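Local coordinates for protein beta-N-acetylhexosaminidase (Thermotoga neapolitana, PDB 5BZA) that probably hydrolyses terminal non-reducing N-acetyl-D-hexosamine residues from N-acetyl-beta-D-hexosaminides, as a glycosyl hydrolase family 3 enzyme that also binds metal ions, at residues 243-248 against 272-277; 402-407 against 425-430. One frame throughout, in Å; residues are numbered along the deposited sequence.

The two contacts illustrate two ways in which neighbouring strands are joined, through a loop at the end of a barrel strand and through a regular parallel ladder. Contact 1 is in the N-terminal TIM-barrel domain, where it links the seventh and eighth strands; contact 2 is in the C-terminal domain, between neighbours of a mixed sheet. They follow one another along the chain, on opposite sides of its centre, with centres 45 Å apart and nearest atoms about 29 Å apart. Contact 1 bears directly on a metal site: D245 and H161 hold a cadmium ion, which is about 3 Å from the D245 side chain. Contact 2 is more remote, its I429 side chain being about 8 Å from a bound cadmium.

Contact 1: residues 243-248 against 272-277; sequences LSDAME and MILLDN
The backbones of 243-248 and 272-277 run in roughly the same direction, 30° apart, with a single bridge pairing L243 and M272 and S244 N donating to M272 O (3.1 Å). With OG of S244 set between its backbone N and carbonyl carbon (chi1 77°), the hydroxyl accepts the amide of L274, N to OG 2.9 Å, and donates to D245 O, a double engagement that fixes its rotation. M247 N then reaches L274 O at 2.9 Å, so both backbone polar atoms of L274 are satisfied by the loop. D245 OD1 takes the A246 amide from above the carboxylate plane, which steadies a side chain that also binds cadmium. This is the closure of a TIM barrel: 241-243 and 273-275 are the seventh and eighth strands, and I273 pairs onward with strand 9-13. CD2 of L274 comes to 3.6 Å from A246 N, while the side chains of M247 and I273 cross at about a right angle, CG to CG2 3.6 Å. Further along, OE1 of E248 receives the D276 amide at 2.8 Å on its syn side, 29° out of plane, and OE2 takes a weak bond from N277 N. D276 OD1 approaches E248 OE1 to 3.0 Å, and D280 is also near, a cluster of carboxylates that may raise the pKa of one of them. E248 OE2 also touches L275 CB at 3.1 Å, the two side chains crossing at about a right angle. An alanine in place of E248 would remove the acceptor and probably leave the D276 amide without its mate.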
loop_
_atom_site.group_PDB
_atom_site.type_symbol
_atom_site.label_atom_id
_atom_site.label_comp_id
_atom_site.label_asym_id
_atom_site.label_seq_id
_atom_site.Cartn_x
_atom_site.Cartn_y
_atom_site.Cartn_z
ATOM N N LEU B 243 -26.566 1.185 9.906
ATOM C CA LEU B 243 -25.734 2.110 10.676
ATOM C C LEU B 243 -26.112 3.542 10.486
ATOM O O LEU B 243 -26.438 3.940 9.382
ATOM C CB LEU B 243 -24.244 2.018 10.270
ATOM C CG LEU B 243 -23.232 1.034 10.798
ATOM C CD1 LEU B 243 -23.720 -0.380 10.620
ATOM C CD2 LEU B 243 -22.010 1.266 9.938
ATOM N N SER B 244 -25.971 4.348 11.530
ATOM C CA SER B 244 -26.048 5.781 11.322
ATOM C C SER B 244 -24.825 6.280 10.573
ATOM O O SER B 244 -23.730 5.668 10.625
ATOM C CB SER B 244 -26.186 6.502 12.666
ATOM O OG SER B 244 -24.962 6.594 13.383
ATOM N N ASP B 245 -24.964 7.413 9.898
ATOM C CA ASP B 245 -23.753 8.188 9.614
ATOM C C ASP B 245 -23.294 8.709 10.996
ATOM O O ASP B 245 -24.002 8.518 11.982
ATOM C CB ASP B 245 -23.993 9.325 8.615
ATOM C CG ASP B 245 -22.722 9.714 7.875
ATOM O OD1 ASP B 245 -21.635 9.271 8.324
ATOM O OD2 ASP B 245 -22.781 10.487 6.878
ATOM N N ALA B 246 -22.130 9.344 11.103
ATOM C CA ALA B 246 -21.590 9.681 12.448
ATOM C C ALA B 246 -22.509 10.646 13.195
ATOM O O ALA B 246 -22.804 11.734 12.712
ATOM C CB ALA B 246 -20.192 10.270 12.341
ATOM N N MET B 247 -22.950 10.249 14.389
ATOM C CA MET B 247 -23.991 11.016 15.115
ATOM C C MET B 247 -23.551 12.400 15.550
ATOM O O MET B 247 -24.385 13.268 15.763
ATOM C CB MET B 247 -24.450 10.247 16.357
ATOM C CG MET B 247 -25.349 9.089 16.072
ATOM S SD MET B 247 -26.929 9.549 15.306
ATOM C CE MET B 247 -27.724 7.945 15.396
ATOM N N GLU B 248 -22.243 12.594 15.710
ATOM C CA GLU B 248 -21.712 13.857 16.205
ATOM C C GLU B 248 -21.849 14.917 15.126
ATOM O O GLU B 248 -21.757 16.093 15.419
ATOM C CB GLU B 248 -20.227 13.732 16.615
ATOM C CG GLU B 248 -19.970 12.776 17.796
ATOM C CD GLU B 248 -19.583 11.388 17.318
ATOM O OE1 GLU B 248 -20.016 11.023 16.196
ATOM O OE2 GLU B 248 -18.828 10.674 18.042
ATOM N N MET B 272 -26.635 -0.077 14.422
ATOM C CA MET B 272 -25.392 0.389 15.004
ATOM C C MET B 272 -25.248 1.871 14.908
ATOM O O MET B 272 -25.321 2.446 13.824
ATOM C CB MET B 272 -24.166 -0.259 14.340
ATOM C CG MET B 272 -24.023 -1.728 14.607
ATOM S SD MET B 272 -22.434 -2.437 14.087
ATOM C CE MET B 272 -21.421 -2.039 15.516
ATOM N N ILE B 273 -24.959 2.475 16.050
ATOM C CA ILE B 273 -24.672 3.902 16.100
ATOM C C ILE B 273 -23.197 4.193 15.788
ATOM O O ILE B 273 -22.322 3.713 16.493
ATOM C CB ILE B 273 -25.052 4.447 17.456
ATOM C CG1 ILE B 273 -26.575 4.289 17.586
ATOM C CG2 ILE B 273 -24.571 5.871 17.572
ATOM C CD1 ILE B 273 -27.150 4.516 18.960
ATOM N N LEU B 274 -22.936 4.955 14.718
ATOM C CA LEU B 274 -21.578 5.320 14.348
ATOM C C LEU B 274 -21.163 6.630 15.051
ATOM O O LEU B 274 -21.870 7.642 14.964
ATOM C CB LEU B 274 -21.461 5.436 12.823
ATOM C CG LEU B 274 -20.096 5.826 12.240
ATOM C CD1 LEU B 274 -19.108 4.629 12.350
ATOM C CD2 LEU B 274 -20.139 6.316 10.813
ATOM N N LEU B 275 -20.092 6.569 15.852
ATOM C CA LEU B 275 -19.441 7.757 16.447
ATOM C C LEU B 275 -18.160 8.074 15.750
ATOM O O LEU B 275 -17.359 7.171 15.560
ATOM C CB LEU B 275 -19.129 7.542 17.912
ATOM C CG LEU B 275 -20.364 7.143 18.694
ATOM C CD1 LEU B 275 -19.985 6.842 20.116
ATOM C CD2 LEU B 275 -21.409 8.308 18.580
ATOM N N ASP B 276 -17.900 9.331 15.431
ATOM C CA ASP B 276 -16.675 9.618 14.706
ATOM C C ASP B 276 -15.518 9.842 15.681
ATOM O O ASP B 276 -14.415 10.175 15.254
ATOM C CB ASP B 276 -16.837 10.807 13.731
ATOM C CG ASP B 276 -17.054 12.112 14.433
ATOM O OD1 ASP B 276 -17.266 12.098 15.655
ATOM O OD2 ASP B 276 -17.057 13.168 13.755
ATOM N N ASN B 277 -15.780 9.607 16.967
ATOM C CA ASN B 277 -14.814 9.797 18.034
ATOM C C ASN B 277 -15.038 8.807 19.179
ATOM O O ASN B 277 -16.047 8.896 19.871
ATOM C CB ASN B 277 -14.881 11.215 18.579
ATOM C CG ASN B 277 -13.724 11.546 19.497
ATOM O OD1 ASN B 277 -13.038 10.648 20.041
ATOM N ND2 ASN B 277 -13.497 12.847 19.697
#

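Contact 2: residues 402-407 against 425-430; sequences DFVVNA and TIYFII
F403 and F428 sit side by side on neighbouring parallel strands, bridged in register with D402-Y427 before them and V404-I429 after. Their first torsions nearly coincide, chi1 -71° and -67°, each ring carbon CG being anti to its own carbonyl carbon, so both side chains lean the same way and the rings form an offset stack, centroids 4.6 Å apart and planes at 23°. CE1 of F403 lies over the F428 face, 3.6 Å from F428 CG, shifted toward the rim, while D402 O meets the F428 edge in its plane. Helix 411-418 connects the two strands as the crossover of a beta-alpha-beta unit in the C-terminal domain, and the ladder is made by D402 N to I426 O, F428 N to D402 O and V404 N to F428 O, each 2.8 Å, with I430 N to V404 O a weak closing bond. The stacked rings face helix 452-463, where F459 and L462 pack on them. The alternate residues turn to the other face: V404 CG2 abuts the Y427 ring edge-on at CD1 (3.7 Å), and CG2 of T425 covers a face of that ring. D402 OD2 comes to the same edge, 3.2 Å from Y427 CE1, its carboxylate strongly tilted from the ring. H417 of the crossover helix pins both polar ends, its ND1 bonding D402 OD2 and its carbonyl O the Y427 hydroxyl. Beyond the ladder, the V405 and I430 side chains cross obliquely, CG2 to CG1 3.9 Å.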
loop_
_atom_site.group_PDB
_atom_site.type_symbol
_atom_site.label_atom_id
_atom_site.label_comp_id
_atom_site.label_asym_id
_atom_site.label_seq_id
_atom_site.Cartn_x
_atom_site.Cartn_y
_atom_site.Cartn_z
ATOM N N ASP B 402 20.967 7.378 22.965
ATOM C CA ASP B 402 21.879 7.328 21.827
ATOM C C ASP B 402 21.383 6.225 20.882
ATOM O O ASP B 402 21.343 5.032 21.219
ATOM C CB ASP B 402 23.333 7.102 22.302
ATOM C CG ASP B 402 24.342 6.914 21.148
ATOM O OD1 ASP B 402 24.039 7.270 19.976
ATOM O OD2 ASP B 402 25.499 6.472 21.447
ATOM N N PHE B 403 20.976 6.641 19.690
ATOM C CA PHE B 403 20.496 5.680 18.706
ATOM C C PHE B 403 21.671 5.274 17.847
ATOM O O PHE B 403 22.060 5.940 16.871
ATOM C CB PHE B 403 19.341 6.256 17.887
ATOM C CG PHE B 403 18.075 6.389 18.681
ATOM C CD1 PHE B 403 17.226 5.300 18.838
ATOM C CD2 PHE B 403 17.789 7.555 19.362
ATOM C CE1 PHE B 403 16.079 5.399 19.602
ATOM C CE2 PHE B 403 16.640 7.654 20.134
ATOM C CZ PHE B 403 15.790 6.575 20.250
ATOM N N VAL B 404 22.256 4.167 18.262
ATOM C CA VAL B 404 23.576 3.766 17.795
ATOM C C VAL B 404 23.537 3.035 16.449
ATOM O O VAL B 404 22.846 2.028 16.285
ATOM C CB VAL B 404 24.238 2.871 18.809
ATOM C CG1 VAL B 404 25.633 2.503 18.330
ATOM C CG2 VAL B 404 24.251 3.552 20.198
ATOM N N VAL B 405 24.325 3.549 15.513
ATOM C CA VAL B 405 24.583 2.940 14.210
ATOM C C VAL B 405 26.127 2.866 14.024
ATOM O O VAL B 405 26.844 3.809 14.411
ATOM C CB VAL B 405 23.907 3.745 13.098
ATOM C CG1 VAL B 405 24.394 3.328 11.724
ATOM C CG2 VAL B 405 22.380 3.611 13.207
ATOM N N ASN B 406 26.617 1.697 13.572
ATOM C CA ASN B 406 28.049 1.386 13.247
ATOM C C ASN B 406 29.060 1.966 14.269
ATOM O O ASN B 406 29.969 2.744 13.946
ATOM C CB ASN B 406 28.410 1.778 11.784
ATOM C CG ASN B 406 28.834 3.236 11.637
ATOM O OD1 ASN B 406 28.210 4.115 12.219
ATOM N ND2 ASN B 406 29.924 3.490 10.912
ATOM N N ALA B 407 28.896 1.557 15.522
ATOM C CA ALA B 407 29.727 2.072 16.599
ATOM C C ALA B 407 31.150 1.518 16.464
ATOM O O ALA B 407 32.100 2.065 17.025
ATOM C CB ALA B 407 29.125 1.714 17.961
ATOM N N THR B 425 22.565 7.477 30.143
ATOM C CA THR B 425 22.506 7.286 28.699
ATOM C C THR B 425 21.963 5.898 28.445
ATOM O O THR B 425 22.325 4.945 29.130
ATOM C CB THR B 425 23.856 7.444 28.007
ATOM O OG1 THR B 425 24.327 8.773 28.210
ATOM C CG2 THR B 425 23.724 7.186 26.501
ATOM N N ILE B 426 21.032 5.805 27.498
ATOM C CA ILE B 426 20.515 4.518 27.059
ATOM C C ILE B 426 20.919 4.356 25.618
ATOM O O ILE B 426 20.686 5.259 24.789
ATOM C CB ILE B 426 18.992 4.420 27.218
ATOM C CG1 ILE B 426 18.607 4.741 28.665
ATOM C CG2 ILE B 426 18.510 3.017 26.879
ATOM C CD1 ILE B 426 17.138 4.539 28.967
ATOM N N TYR B 427 21.551 3.211 25.341
ATOM C CA TYR B 427 22.037 2.902 24.014
ATOM C C TYR B 427 21.011 2.056 23.297
ATOM O O TYR B 427 20.663 0.948 23.747
ATOM C CB TYR B 427 23.392 2.172 24.066
ATOM C CG TYR B 427 24.469 3.073 24.587
ATOM C CD1 TYR B 427 25.112 3.959 23.729
ATOM C CD2 TYR B 427 24.827 3.068 25.935
ATOM C CE1 TYR B 427 26.061 4.822 24.186
ATOM C CE2 TYR B 427 25.812 3.938 26.417
ATOM C CZ TYR B 427 26.418 4.806 25.534
ATOM O OH TYR B 427 27.397 5.670 25.972
ATOM N N PHE B 428 20.527 2.586 22.179
ATOM C CA PHE B 428 19.611 1.832 21.348
ATOM C C PHE B 428 20.406 1.308 20.174
ATOM O O PHE B 428 20.756 2.071 19.266
ATOM C CB PHE B 428 18.416 2.703 20.874
ATOM C CG PHE B 428 17.479 3.130 21.985
ATOM C CD1 PHE B 428 17.817 4.173 22.841
ATOM C CD2 PHE B 428 16.237 2.507 22.151
ATOM C CE1 PHE B 428 16.940 4.582 23.870
ATOM C CE2 PHE B 428 15.353 2.910 23.181
ATOM C CZ PHE B 428 15.712 3.939 24.039
ATOM N N ILE B 429 20.703 0.013 20.179
ATOM C CA ILE B 429 21.460 -0.537 19.065
ATOM C C ILE B 429 20.505 -1.025 18.004
ATOM O O ILE B 429 19.858 -2.053 18.160
ATOM C CB ILE B 429 22.460 -1.662 19.492
ATOM C CG1 ILE B 429 23.707 -1.019 20.127
ATOM C CG2 ILE B 429 23.017 -2.338 18.247
ATOM C CD1 ILE B 429 23.741 -0.968 21.631
ATOM N N ILE B 430 20.397 -0.242 16.940
ATOM C CA ILE B 430 19.289 -0.412 16.016
ATOM C C ILE B 430 19.622 -1.021 14.660
ATOM O O ILE B 430 18.718 -1.332 13.899
ATOM C CB ILE B 430 18.557 0.934 15.796
ATOM C CG1 ILE B 430 19.458 1.964 15.118
ATOM C CG2 ILE B 430 18.001 1.437 17.116
ATOM C CD1 ILE B 430 18.693 3.249 14.762
#